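Local coordinates for protein N5-Carboxyaminoimidazole ribonucleotide synthetase (Staphylococcus aureus subsp. aureus, PDB 3ORQ) that catalyses the ATP-dependent conversion of 5-aminoimidazole ribonucleotide and hydrogencarbonate to N5-carboxyaminoimidazole ribonucleotide, a step of purine biosynthesis, at residues Y281-E284 / Y288-F291; V76-F81 / D292-A297; I105-L108 / L112-K115; P228-K233 / Q364-M369; A66-G71 / E94-P99. All coordinates share one frame; numbering follows the deposited sequence.

Overall arrangement
Along the chain contact 5 comes first; its segments alternate with those of contact 2, because helix 64-73, strand 76-79 and helix 86-95 follow one another in the N-terminal Rossmann-like domain. The two contacts have centres about 14 Å apart. Contact 2 ties that domain to helix 290-298, whose start is shaped by contact 1, also about 14 Å away between centres. Contact 3 lies inside the long loop closed by contact 2, at the passage into the ATP-grasp region, and touches contact 2 where Tyr-79 meets Ile-105. Contact 4 joins the ATP-grasp and C-terminal regions, about 42 Å from contact 5 between centres. Contacts 2 and 4 thus join distant parts of the chain, whereas contacts 1 and 5 are local.

Contact 1 (Y281-E284 / Y288-F291); sequences YSIE and YSQF
Ser-282 and Ser-289 face each other across the short connection between helix 282-285 and helix 290-298, and their hydroxyl oxygens both receive backbone N-H groups from the start of the second helix. Ser-282 is the most covered residue. Its OG accepts a hydrogen bond from Gln-290 N at 3.1 Å, with an N-H...O angle of 146°, and the same hydroxyl is bonded to the carbonyl oxygen of Gly-279, so that one side chain joins the approach to the first helix to the first turn of the next. With chi1 at 61°, OG sits between the backbone N and the carbonyl carbon of its own residue, and passes close to Ser-289 CA at 3.4 Å.

Ser-289 occupies the N-cap of helix 290-298. Its OG takes a weak bond from Phe-291 N, while Asp-292 OD2 bonds back to Ser-289 N, the return bond characteristic of a capping box. Ser-289 CB also rests 3.7 Å from Ile-283 CG1. The ethyl arm of Ile-283 then runs on to the Phe-291 ring, where Ile-283 CD1 comes within 4.1 Å of Phe-291 CE2.

Tyr-288 turns to the dimer interface, where its ring meets that of His-337 of the second subunit. Within the chain, Ser-282 packs on Phe-210 of strand 207-218, and both Ile-283 and Phe-291 pack on Met-26 of helix 22-33.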
# COMPACT_ATOMS: atom_id res chain seq x y z
N TYR A 281 -3.54 -5.37 -10.17
CA TYR A 281 -4.53 -4.30 -10.22
C TYR A 281 -5.27 -4.21 -8.87
O TYR A 281 -5.79 -3.13 -8.48
CB TYR A 281 -5.53 -4.55 -11.35
CG TYR A 281 -6.47 -5.67 -10.96
CD1 TYR A 281 -6.07 -6.99 -11.11
CD2 TYR A 281 -7.65 -5.40 -10.29
CE1 TYR A 281 -6.86 -8.01 -10.66
CE2 TYR A 281 -8.48 -6.44 -9.86
CZ TYR A 281 -8.07 -7.75 -10.04
OH TYR A 281 -8.84 -8.82 -9.61
N SER A 282 -5.34 -5.34 -8.14
CA SER A 282 -6.18 -5.42 -6.93
C SER A 282 -5.65 -4.51 -5.83
O SER A 282 -6.35 -4.17 -4.84
CB SER A 282 -6.21 -6.87 -6.40
OG SER A 282 -4.91 -7.31 -6.06
N ILE A 283 -4.40 -4.08 -5.98
CA ILE A 283 -3.88 -3.10 -5.00
C ILE A 283 -4.72 -1.83 -5.05
O ILE A 283 -5.12 -1.35 -4.04
CB ILE A 283 -2.42 -2.76 -5.23
CG1 ILE A 283 -1.57 -3.93 -4.81
CG2 ILE A 283 -2.02 -1.55 -4.39
CD1 ILE A 283 -0.16 -3.91 -5.47
N GLU A 284 -4.96 -1.28 -6.23
CA GLU A 284 -5.75 -0.04 -6.27
C GLU A 284 -7.26 -0.27 -6.34
O GLU A 284 -8.05 0.55 -5.83
CB GLU A 284 -5.33 0.83 -7.45
CG GLU A 284 -3.95 1.55 -7.27
CD GLU A 284 -2.81 0.61 -7.52
OE1 GLU A 284 -3.10 -0.48 -8.06
OE2 GLU A 284 -1.66 0.91 -7.13
N TYR A 288 -9.27 -5.43 -0.87
CA TYR A 288 -8.11 -6.21 -0.40
C TYR A 288 -7.26 -6.50 -1.64
O TYR A 288 -7.81 -6.68 -2.72
CB TYR A 288 -8.51 -7.57 0.17
CG TYR A 288 -9.45 -7.52 1.38
CD1 TYR A 288 -10.84 -7.56 1.19
CD2 TYR A 288 -8.95 -7.48 2.68
CE1 TYR A 288 -11.72 -7.53 2.24
CE2 TYR A 288 -9.85 -7.41 3.80
CZ TYR A 288 -11.24 -7.45 3.54
OH TYR A 288 -12.15 -7.42 4.57
N SER A 289 -5.94 -6.54 -1.50
CA SER A 289 -5.11 -6.93 -2.64
C SER A 289 -4.70 -8.38 -2.50
O SER A 289 -4.83 -8.95 -1.44
CB SER A 289 -3.84 -6.05 -2.76
OG SER A 289 -2.80 -6.55 -1.93
N GLN A 290 -4.16 -8.95 -3.56
CA GLN A 290 -3.78 -10.36 -3.53
C GLN A 290 -2.63 -10.59 -2.58
O GLN A 290 -2.43 -11.72 -2.11
CB GLN A 290 -3.47 -10.86 -4.95
CG GLN A 290 -2.40 -10.10 -5.69
CD GLN A 290 -1.88 -10.84 -6.91
OE1 GLN A 290 -1.20 -10.24 -7.75
NE2 GLN A 290 -2.14 -12.13 -6.99
N PHE A 291 -1.89 -9.53 -2.28
CA PHE A 291 -0.80 -9.62 -1.27
C PHE A 291 -1.34 -9.52 0.16
O PHE A 291 -0.84 -10.25 1.05
CB PHE A 291 0.29 -8.54 -1.53
CG PHE A 291 0.82 -8.61 -2.92
CD1 PHE A 291 1.71 -9.63 -3.28
CD2 PHE A 291 0.32 -7.75 -3.93
CE1 PHE A 291 2.17 -9.75 -4.60
CE2 PHE A 291 0.77 -7.85 -5.25
CZ PHE A 291 1.71 -8.84 -5.58

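Contact 2 (V76-F81 / D292-A297); sequences VITYEF and DTHILA
Thr-78 and His-294 are joined by one buried hydrogen bond that links the Rossmann-like preATP-grasp domain to helix 290-298. Thr-78 lies on strand 76-79, an outermost strand of the four-stranded parallel sheet. Helix 290-298 belongs to a much later part of the chain, and its backbone stays well back: the nearest pair of CA atoms, those of Thr-78 and Ile-295, is 9.2 Å apart. The imidazole therefore has to span the gap.

From CB, the side chain of His-294 leaves the helix with CG anti to the backbone N (chi1 -171°), and this extended course carries the ring outward to the strand. Neither CB nor CG reaches Thr-78; the His-294 side chain also packs against Met-27 of helix 22-33. At the ring the two nitrogens divide the work. ND1 is bonded to the backbone N of Thr-253, at the start of strand 252-261, and must serve there as acceptor. This agrees with NE2 carrying the proton and donating to Thr-78 OG1. The ring carbons on either side of NE2 approach the hydroxyl without bonding to it, CE1 lying 3.7 Å and CD2 4.0 Å from Thr-78 OG1. Held at both nitrogens, the ring has its rotation fixed.

Thr-78 comes from the opposite direction. Its hydroxyl has a second partner in Gln-100 OE1, which leaves the oxygen both accepting and donating. At the tip, His-294 NE2 reaches Thr-78 OG1 at 2.9 Å, with the oxygen just 8° out of the imidazole plane.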
# COMPACT_ATOMS: atom_id res chain seq x y z
N VAL A 76 6.93 -18.11 10.15
CA VAL A 76 6.29 -18.72 8.98
C VAL A 76 7.15 -18.46 7.77
O VAL A 76 7.79 -17.42 7.70
CB VAL A 76 4.82 -18.19 8.75
CG1 VAL A 76 4.82 -16.73 8.40
CG2 VAL A 76 4.16 -18.95 7.65
N ILE A 77 7.19 -19.38 6.83
CA ILE A 77 7.97 -19.15 5.59
C ILE A 77 7.06 -19.31 4.38
O ILE A 77 6.28 -20.26 4.30
CB ILE A 77 9.19 -20.08 5.47
CG1 ILE A 77 10.22 -19.79 6.56
CG2 ILE A 77 9.86 -19.94 4.13
CD1 ILE A 77 11.18 -20.91 6.70
N THR A 78 7.13 -18.34 3.47
CA THR A 78 6.40 -18.40 2.20
C THR A 78 7.40 -18.17 1.08
O THR A 78 8.58 -17.94 1.32
CB THR A 78 5.25 -17.37 2.12
OG1 THR A 78 4.52 -17.53 0.88
CG2 THR A 78 5.78 -15.92 2.24
N TYR A 79 6.95 -18.27 -0.16
CA TYR A 79 7.88 -18.16 -1.27
C TYR A 79 7.22 -17.33 -2.30
O TYR A 79 5.98 -17.30 -2.39
CB TYR A 79 8.26 -19.54 -1.86
CG TYR A 79 7.11 -20.49 -2.00
CD1 TYR A 79 6.23 -20.40 -3.08
CD2 TYR A 79 6.89 -21.49 -1.07
CE1 TYR A 79 5.11 -21.27 -3.18
CE2 TYR A 79 5.79 -22.41 -1.20
CZ TYR A 79 4.93 -22.27 -2.24
OH TYR A 79 3.89 -23.12 -2.36
N GLU A 80 8.06 -16.70 -3.10
CA GLU A 80 7.67 -15.69 -4.04
C GLU A 80 7.75 -16.25 -5.47
O GLU A 80 7.12 -15.72 -6.38
CB GLU A 80 8.61 -14.47 -3.87
CG GLU A 80 8.39 -13.37 -4.82
CD GLU A 80 9.61 -12.97 -5.64
OE1 GLU A 80 9.48 -12.01 -6.41
OE2 GLU A 80 10.66 -13.60 -5.55
N PHE A 81 8.52 -17.30 -5.69
CA PHE A 81 8.63 -17.83 -7.04
C PHE A 81 8.89 -19.35 -6.99
O PHE A 81 9.49 -19.85 -6.04
CB PHE A 81 9.74 -17.08 -7.81
CG PHE A 81 9.44 -16.82 -9.30
CD1 PHE A 81 8.67 -15.72 -9.70
CD2 PHE A 81 10.00 -17.64 -10.30
CE1 PHE A 81 8.42 -15.46 -11.07
CE2 PHE A 81 9.76 -17.38 -11.68
CZ PHE A 81 8.97 -16.30 -12.06
N ASP A 292 -2.35 -8.66 0.40
CA ASP A 292 -2.94 -8.59 1.73
C ASP A 292 -3.48 -9.97 2.09
O ASP A 292 -3.16 -10.50 3.14
CB ASP A 292 -4.09 -7.58 1.79
CG ASP A 292 -3.66 -6.15 1.47
OD1 ASP A 292 -2.49 -5.75 1.77
OD2 ASP A 292 -4.52 -5.44 0.87
N THR A 293 -4.32 -10.54 1.24
CA THR A 293 -4.89 -11.85 1.55
C THR A 293 -3.77 -12.94 1.63
O THR A 293 -3.87 -13.88 2.37
CB THR A 293 -5.97 -12.25 0.56
OG1 THR A 293 -5.44 -12.22 -0.77
CG2 THR A 293 -7.15 -11.30 0.62
N HIS A 294 -2.68 -12.78 0.90
CA HIS A 294 -1.63 -13.77 1.00
C HIS A 294 -1.08 -13.81 2.41
O HIS A 294 -0.90 -14.89 2.99
CB HIS A 294 -0.49 -13.47 0.01
CG HIS A 294 0.53 -14.57 -0.07
ND1 HIS A 294 0.32 -15.71 -0.82
CD2 HIS A 294 1.75 -14.72 0.49
CE1 HIS A 294 1.37 -16.50 -0.74
NE2 HIS A 294 2.24 -15.94 0.07
N ILE A 295 -0.83 -12.63 2.99
CA ILE A 295 -0.29 -12.53 4.36
C ILE A 295 -1.31 -13.00 5.38
O ILE A 295 -0.97 -13.68 6.38
CB ILE A 295 0.06 -11.06 4.69
CG1 ILE A 295 1.06 -10.52 3.66
CG2 ILE A 295 0.62 -10.96 6.15
CD1 ILE A 295 2.34 -11.43 3.44
N LEU A 296 -2.57 -12.63 5.17
CA LEU A 296 -3.63 -13.06 6.08
C LEU A 296 -3.66 -14.58 6.15
O LEU A 296 -3.69 -15.15 7.24
CB LEU A 296 -5.01 -12.51 5.62
CG LEU A 296 -5.31 -11.03 5.89
CD1 LEU A 296 -6.63 -10.71 5.24
CD2 LEU A 296 -5.31 -10.70 7.43
N ALA A 297 -3.63 -15.20 4.97
CA ALA A 297 -3.70 -16.66 4.81
C ALA A 297 -2.55 -17.36 5.50
O ALA A 297 -2.70 -18.20 6.37
CB ALA A 297 -3.68 -16.98 3.32

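Contact 3 (I105-L108 / L112-K115); sequences IQLL and LTEK
This is a van der Waals contact at the junction of two consecutive helices, in which Leu-107 and Leu-108 near the end of helix 103-109 meet Thr-113 and Glu-114 in the first turn of helix 111-120. The junction lies where the chain passes from the preATP-grasp domain towards the ATP-grasp domain. The side chains of Leu-107 and Thr-113 meet through carbon, the branch point CG of Leu-107 lying 3.7 Å from Thr-113 CG2. Separately, the carbonyl oxygen of Leu-107 lies against the threonine, Leu-107 O being 3.6 Å from Thr-113 CB. The threonine torsion turns the methyl to the leucine and leaves OG1 for a hydrogen bond to Asp-110 OD2 within the turn.

Leu-108 and Glu-114 meet nearly at right angles. The leucine methyl CD2 lies against the extended glutamate chain, 3.9 Å from Glu-114 CG and 3.8 Å from Glu-114 OE2. Leu-108 also packs on Ile-271 of strand 266-272, whose backbone N is hydrogen-bonded to Glu-114 OE2.

The buried carboxylate is thus flanked by an apolar methyl and held by a backbone N-H, beside the side chain of the magnesium ligand Glu-270. This is consistent with Glu-114 being a second-shell neighbour of the magnesium site through Glu-270.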
# COMPACT_ATOMS: atom_id res chain seq x y z
N ILE A 105 4.47 -26.74 -5.17
CA ILE A 105 5.70 -26.46 -5.88
C ILE A 105 6.19 -27.63 -6.67
O ILE A 105 6.45 -27.47 -7.84
CB ILE A 105 6.83 -26.00 -4.94
CG1 ILE A 105 6.54 -24.61 -4.39
CG2 ILE A 105 8.16 -26.04 -5.68
CD1 ILE A 105 6.75 -23.45 -5.38
N GLN A 106 6.33 -28.79 -6.03
CA GLN A 106 6.83 -30.01 -6.70
C GLN A 106 6.12 -30.25 -8.02
O GLN A 106 6.72 -30.53 -9.05
CB GLN A 106 6.63 -31.24 -5.79
CG GLN A 106 6.90 -32.61 -6.45
CD GLN A 106 6.29 -33.80 -5.66
OE1 GLN A 106 5.99 -33.71 -4.46
NE2 GLN A 106 6.11 -34.92 -6.35
N LEU A 107 4.80 -30.16 -7.95
CA LEU A 107 3.94 -30.63 -8.98
C LEU A 107 3.79 -29.57 -10.07
O LEU A 107 3.76 -29.90 -11.26
CB LEU A 107 2.63 -30.98 -8.31
CG LEU A 107 1.53 -31.68 -9.05
CD1 LEU A 107 0.52 -32.23 -8.03
CD2 LEU A 107 0.90 -30.65 -9.98
N LEU A 108 3.77 -28.29 -9.69
CA LEU A 108 3.64 -27.22 -10.68
C LEU A 108 4.93 -26.73 -11.32
O LEU A 108 4.88 -25.95 -12.25
CB LEU A 108 2.83 -26.04 -10.11
CG LEU A 108 1.47 -26.48 -9.56
CD1 LEU A 108 0.82 -25.36 -8.75
CD2 LEU A 108 0.54 -27.05 -10.65
N LEU A 112 4.82 -31.22 -17.41
CA LEU A 112 4.20 -32.54 -17.59
C LEU A 112 3.39 -32.94 -16.36
O LEU A 112 2.26 -33.42 -16.48
CB LEU A 112 5.25 -33.61 -17.89
CG LEU A 112 4.76 -35.06 -18.01
CD1 LEU A 112 3.67 -35.21 -19.08
CD2 LEU A 112 5.93 -36.01 -18.31
N THR A 113 3.98 -32.75 -15.19
CA THR A 113 3.31 -33.13 -13.94
C THR A 113 2.10 -32.24 -13.72
O THR A 113 1.05 -32.69 -13.25
CB THR A 113 4.31 -33.12 -12.76
OG1 THR A 113 5.33 -34.10 -13.04
CG2 THR A 113 3.65 -33.50 -11.48
N GLU A 114 2.23 -30.98 -14.12
CA GLU A 114 1.14 -30.01 -14.04
C GLU A 114 -0.04 -30.40 -14.91
O GLU A 114 -1.20 -30.37 -14.47
CB GLU A 114 1.65 -28.63 -14.44
CG GLU A 114 0.58 -27.55 -14.53
CD GLU A 114 1.19 -26.15 -14.65
OE1 GLU A 114 2.19 -25.98 -15.37
OE2 GLU A 114 0.66 -25.22 -14.02
N LYS A 115 0.25 -30.78 -16.16
CA LYS A 115 -0.79 -31.21 -17.09
C LYS A 115 -1.45 -32.50 -16.62
O LYS A 115 -2.67 -32.58 -16.59
CB LYS A 115 -0.28 -31.32 -18.53
CG LYS A 115 -0.14 -29.96 -19.22
CD LYS A 115 0.69 -30.05 -20.50
CE LYS A 115 1.19 -28.65 -20.90
NZ LYS A 115 0.07 -27.68 -21.04

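Contact 4 (P228-K233 / Q364-M369); sequences PARIDK and QTEQDM
The guanidinium group of Arg-230 presents its NH1-NH2 edge to the carboxylate of Glu-366, whose carbon CD lies near the guanidinium plane. The result is an end-on, two-nitrogen salt bridge between the loop after strand 221-227 of the ATP-grasp fold and helix 362-372 of the C-terminal region. The two planes are 58° apart, so the pair is strongly twisted rather than coplanar. Both oxygens stay close to the guanidinium plane, yet the arginine nitrogens meet them from above the plane of the carboxylate.

Glu-366 reaches out with its chain fully extended. Arg-230 bends once, at chi3, which turns the guanidinium edge towards the helix.

The bridge is part of a larger charge network. Arg-230 NH2 is also paired with Glu-214 of strand 207-218, and Glu-366 OE1 with Lys-224; Arg-230 NH1 bonds in addition to Asn-363 OD1 of the same helix as Glu-366. Alternating charges of this kind would favour the ionised form of Glu-366, itself a buried residue. Both bonds are nearly straight: Arg-230 NH1 to Glu-366 OE2 and Arg-230 NH2 to Glu-366 OE1 each measure 2.9 Å, with angles of 162° and 160°.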
# COMPACT_ATOMS: atom_id res chain seq x y z
N PRO A 228 -13.54 -5.70 -14.64
CA PRO A 228 -13.89 -7.12 -14.70
C PRO A 228 -13.75 -7.67 -16.11
O PRO A 228 -13.99 -6.93 -17.09
CB PRO A 228 -15.37 -7.15 -14.27
CG PRO A 228 -15.92 -5.83 -14.68
CD PRO A 228 -14.75 -4.85 -14.60
N ALA A 229 -13.36 -8.95 -16.22
CA ALA A 229 -13.25 -9.61 -17.53
C ALA A 229 -14.57 -9.44 -18.33
O ALA A 229 -15.67 -9.68 -17.82
CB ALA A 229 -12.91 -11.07 -17.35
N ARG A 230 -14.46 -8.96 -19.57
CA ARG A 230 -15.63 -8.73 -20.43
C ARG A 230 -16.31 -10.00 -20.99
O ARG A 230 -17.16 -9.92 -21.86
CB ARG A 230 -15.28 -7.76 -21.57
CG ARG A 230 -14.92 -6.36 -21.09
CD ARG A 230 -14.19 -5.57 -22.16
NE ARG A 230 -12.97 -6.21 -22.66
CZ ARG A 230 -12.02 -5.56 -23.34
NH1 ARG A 230 -12.16 -4.26 -23.55
NH2 ARG A 230 -10.94 -6.19 -23.79
N ILE A 231 -15.94 -11.17 -20.48
CA ILE A 231 -16.61 -12.41 -20.83
C ILE A 231 -16.98 -13.17 -19.53
O ILE A 231 -16.17 -13.31 -18.62
CB ILE A 231 -15.74 -13.23 -21.77
CG1 ILE A 231 -16.30 -14.63 -21.96
CG2 ILE A 231 -14.30 -13.29 -21.28
CD1 ILE A 231 -15.55 -15.39 -23.03
N ASP A 232 -18.21 -13.65 -19.46
CA ASP A 232 -18.71 -14.26 -18.23
C ASP A 232 -18.27 -15.71 -18.10
O ASP A 232 -18.87 -16.60 -18.69
CB ASP A 232 -20.24 -14.16 -18.19
CG ASP A 232 -20.82 -14.72 -16.90
OD1 ASP A 232 -20.17 -14.61 -15.83
OD2 ASP A 232 -21.96 -15.25 -16.98
N LYS A 233 -17.22 -15.94 -17.32
CA LYS A 233 -16.71 -17.29 -17.09
C LYS A 233 -16.45 -17.58 -15.62
O LYS A 233 -15.94 -18.65 -15.27
CB LYS A 233 -15.45 -17.54 -17.93
CG LYS A 233 -15.67 -17.83 -19.43
CD LYS A 233 -16.52 -19.11 -19.60
CE LYS A 233 -16.65 -19.49 -21.07
NZ LYS A 233 -17.39 -20.78 -21.23
N GLN A 364 -12.97 2.29 -23.49
CA GLN A 364 -12.27 3.50 -23.88
C GLN A 364 -10.84 3.52 -23.36
O GLN A 364 -9.89 3.69 -24.14
CB GLN A 364 -13.01 4.72 -23.38
CG GLN A 364 -12.33 6.02 -23.80
CD GLN A 364 -12.23 6.15 -25.32
OE1 GLN A 364 -13.23 6.37 -26.00
NE2 GLN A 364 -11.03 6.00 -25.85
N THR A 365 -10.67 3.34 -22.04
CA THR A 365 -9.34 3.25 -21.46
C THR A 365 -8.47 2.25 -22.23
O THR A 365 -7.30 2.51 -22.49
CB THR A 365 -9.36 2.82 -20.00
OG1 THR A 365 -10.05 3.81 -19.22
CG2 THR A 365 -7.92 2.62 -19.49
N GLU A 366 -9.05 1.11 -22.61
CA GLU A 366 -8.32 0.11 -23.39
C GLU A 366 -7.78 0.73 -24.68
O GLU A 366 -6.61 0.51 -25.02
CB GLU A 366 -9.19 -1.11 -23.72
CG GLU A 366 -8.39 -2.18 -24.45
CD GLU A 366 -9.22 -3.36 -24.88
OE1 GLU A 366 -8.77 -4.50 -24.66
OE2 GLU A 366 -10.30 -3.15 -25.47
N GLN A 367 -8.62 1.49 -25.38
CA GLN A 367 -8.20 2.18 -26.61
C GLN A 367 -7.06 3.13 -26.32
O GLN A 367 -6.04 3.10 -27.01
CB GLN A 367 -9.36 2.98 -27.24
CG GLN A 367 -10.36 2.14 -28.01
CD GLN A 367 -9.69 1.17 -28.98
OE1 GLN A 367 -9.82 -0.03 -28.85
NE2 GLN A 367 -8.94 1.71 -29.94
N ASP A 368 -7.26 3.97 -25.30
CA ASP A 368 -6.26 4.95 -24.85
C ASP A 368 -4.88 4.32 -24.71
O ASP A 368 -3.90 4.89 -25.18
CB ASP A 368 -6.66 5.58 -23.52
CG ASP A 368 -7.93 6.43 -23.61
OD1 ASP A 368 -8.42 6.64 -24.74
OD2 ASP A 368 -8.42 6.90 -22.53
N MSE A 369 -4.84 3.15 -24.07
CA MSE A 369 -3.61 2.40 -23.82
C MSE A 369 -3.02 1.78 -25.10
O MSE A 369 -1.80 1.71 -25.26
CB MSE A 369 -3.86 1.28 -22.77
CG MSE A 369 -4.24 1.74 -21.33
SE MSE A 369 -2.89 2.97 -20.69
CE MSE A 369 -3.81 4.66 -20.92

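Contact 5 (A66-G71 / E94-P99); sequences ALNQLG and EKYNIP
Tyr-96 lays its ring against Gly-71 and its hydroxyl against Asn-68, and these make the tightly packed part of a contact between two consecutive helices of the Rossmann-like preATP-grasp domain. Helix 64-73 leads into strand 76-79 of the parallel sheet, and helix 86-95 follows it; Tyr-96 stands just past the end of that second helix. Gly-71, having no side chain, brings its CA directly onto the ring face, over the ring centre, 3.6 Å from the Tyr-96 centroid and 10° off the normal, in a CH-pi contact. The carbonyl reaches out past the rim, with Gly-71 O 3.3 Å from Tyr-96 CD1. Asn-68 crosses the tyrosine at about a right angle, its amide plane 65° from the ring, and its ND2 is bonded to Glu-64 O one turn earlier in the helix. Asn-68 OD1 lies at the ring edge and accepts from the phenol hydroxyl, Tyr-96 OH, at 2.7 Å, the donor tilted 18° from the carbonyl plane.

The looser side, turned to solvent, is that of Lys-95, an exposed residue. It folds over the opposite face of the ring, where Lys-95 CG stands 3.8 Å above the plane of Tyr-96 and towards the rim. The phenol oxygen is held between two partners, because the lysine chain runs on beside the tyrosine until Lys-95 NZ donates to Tyr-96 OH at 3.1 Å.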
# COMPACT_ATOMS: atom_id res chain seq x y z
N ALA A 66 21.64 -21.53 4.18
CA ALA A 66 20.96 -20.23 4.17
C ALA A 66 19.45 -20.42 4.36
O ALA A 66 18.86 -19.69 5.14
CB ALA A 66 21.24 -19.50 2.91
N LEU A 67 18.86 -21.42 3.69
CA LEU A 67 17.42 -21.66 3.86
C LEU A 67 17.12 -22.03 5.33
O LEU A 67 16.12 -21.57 5.89
CB LEU A 67 16.88 -22.70 2.87
CG LEU A 67 16.90 -22.37 1.37
CD1 LEU A 67 16.73 -23.64 0.53
CD2 LEU A 67 15.82 -21.32 0.99
N ASN A 68 18.02 -22.79 5.96
CA ASN A 68 17.86 -23.07 7.37
C ASN A 68 17.98 -21.86 8.31
O ASN A 68 17.21 -21.75 9.27
CB ASN A 68 18.74 -24.22 7.82
CG ASN A 68 18.01 -25.53 7.72
OD1 ASN A 68 17.32 -25.93 8.68
ND2 ASN A 68 18.12 -26.20 6.56
N GLN A 69 18.95 -20.99 8.04
CA GLN A 69 19.02 -19.71 8.72
C GLN A 69 17.73 -18.91 8.56
O GLN A 69 17.25 -18.30 9.51
CB GLN A 69 20.25 -18.92 8.26
CG GLN A 69 21.54 -19.36 8.97
CD GLN A 69 21.44 -19.23 10.52
OE1 GLN A 69 21.24 -20.23 11.23
NE2 GLN A 69 21.56 -18.01 11.02
N LEU A 70 17.15 -18.93 7.37
CA LEU A 70 15.87 -18.29 7.16
C LEU A 70 14.81 -18.87 8.10
O LEU A 70 14.09 -18.13 8.78
CB LEU A 70 15.43 -18.39 5.71
CG LEU A 70 14.09 -17.70 5.44
CD1 LEU A 70 14.22 -16.18 5.60
CD2 LEU A 70 13.67 -18.02 4.06
N GLY A 71 14.74 -20.20 8.18
CA GLY A 71 13.80 -20.86 9.06
C GLY A 71 14.04 -20.59 10.53
O GLY A 71 13.08 -20.49 11.28
N GLU A 94 9.35 -29.75 6.97
CA GLU A 94 9.40 -30.75 8.03
C GLU A 94 9.99 -30.15 9.31
O GLU A 94 9.66 -30.60 10.39
CB GLU A 94 10.15 -32.03 7.60
CG GLU A 94 9.45 -32.82 6.46
CD GLU A 94 10.35 -33.90 5.76
OE1 GLU A 94 11.59 -33.93 5.95
OE2 GLU A 94 9.80 -34.72 5.00
N LYS A 95 10.83 -29.13 9.19
CA LYS A 95 11.46 -28.55 10.37
C LYS A 95 10.84 -27.22 10.80
O LYS A 95 10.86 -26.88 11.98
CB LYS A 95 12.95 -28.35 10.11
CG LYS A 95 13.75 -28.05 11.36
CD LYS A 95 15.27 -27.98 11.07
CE LYS A 95 16.08 -27.83 12.37
NZ LYS A 95 17.32 -27.00 12.21
N TYR A 96 10.28 -26.46 9.86
CA TYR A 96 9.71 -25.15 10.17
C TYR A 96 8.28 -25.02 9.72
O TYR A 96 7.74 -25.91 9.14
CB TYR A 96 10.55 -24.06 9.51
CG TYR A 96 12.02 -24.19 9.80
CD1 TYR A 96 12.55 -23.72 11.02
CD2 TYR A 96 12.89 -24.81 8.88
CE1 TYR A 96 13.92 -23.88 11.32
CE2 TYR A 96 14.24 -24.95 9.16
CZ TYR A 96 14.75 -24.50 10.39
OH TYR A 96 16.10 -24.64 10.67
N ASN A 97 7.67 -23.86 9.97
CA ASN A 97 6.25 -23.65 9.67
C ASN A 97 6.03 -23.05 8.27
O ASN A 97 6.32 -21.84 8.03
CB ASN A 97 5.61 -22.77 10.74
CG ASN A 97 4.17 -22.47 10.45
OD1 ASN A 97 3.43 -23.34 10.02
ND2 ASN A 97 3.76 -21.22 10.66
N ILE A 98 5.56 -23.91 7.37
CA ILE A 98 5.30 -23.55 5.97
C ILE A 98 3.95 -24.17 5.56
O ILE A 98 3.91 -25.25 4.97
CB ILE A 98 6.41 -24.06 5.01
CG1 ILE A 98 7.83 -23.81 5.61
CG2 ILE A 98 6.30 -23.43 3.57
CD1 ILE A 98 9.01 -24.12 4.63
N PRO A 99 2.86 -23.49 5.89
CA PRO A 99 1.55 -24.06 5.67
C PRO A 99 1.30 -24.34 4.19
O PRO A 99 0.47 -25.17 3.86
CB PRO A 99 0.60 -22.99 6.18
CG PRO A 99 1.41 -22.12 7.06
CD PRO A 99 2.80 -22.16 6.53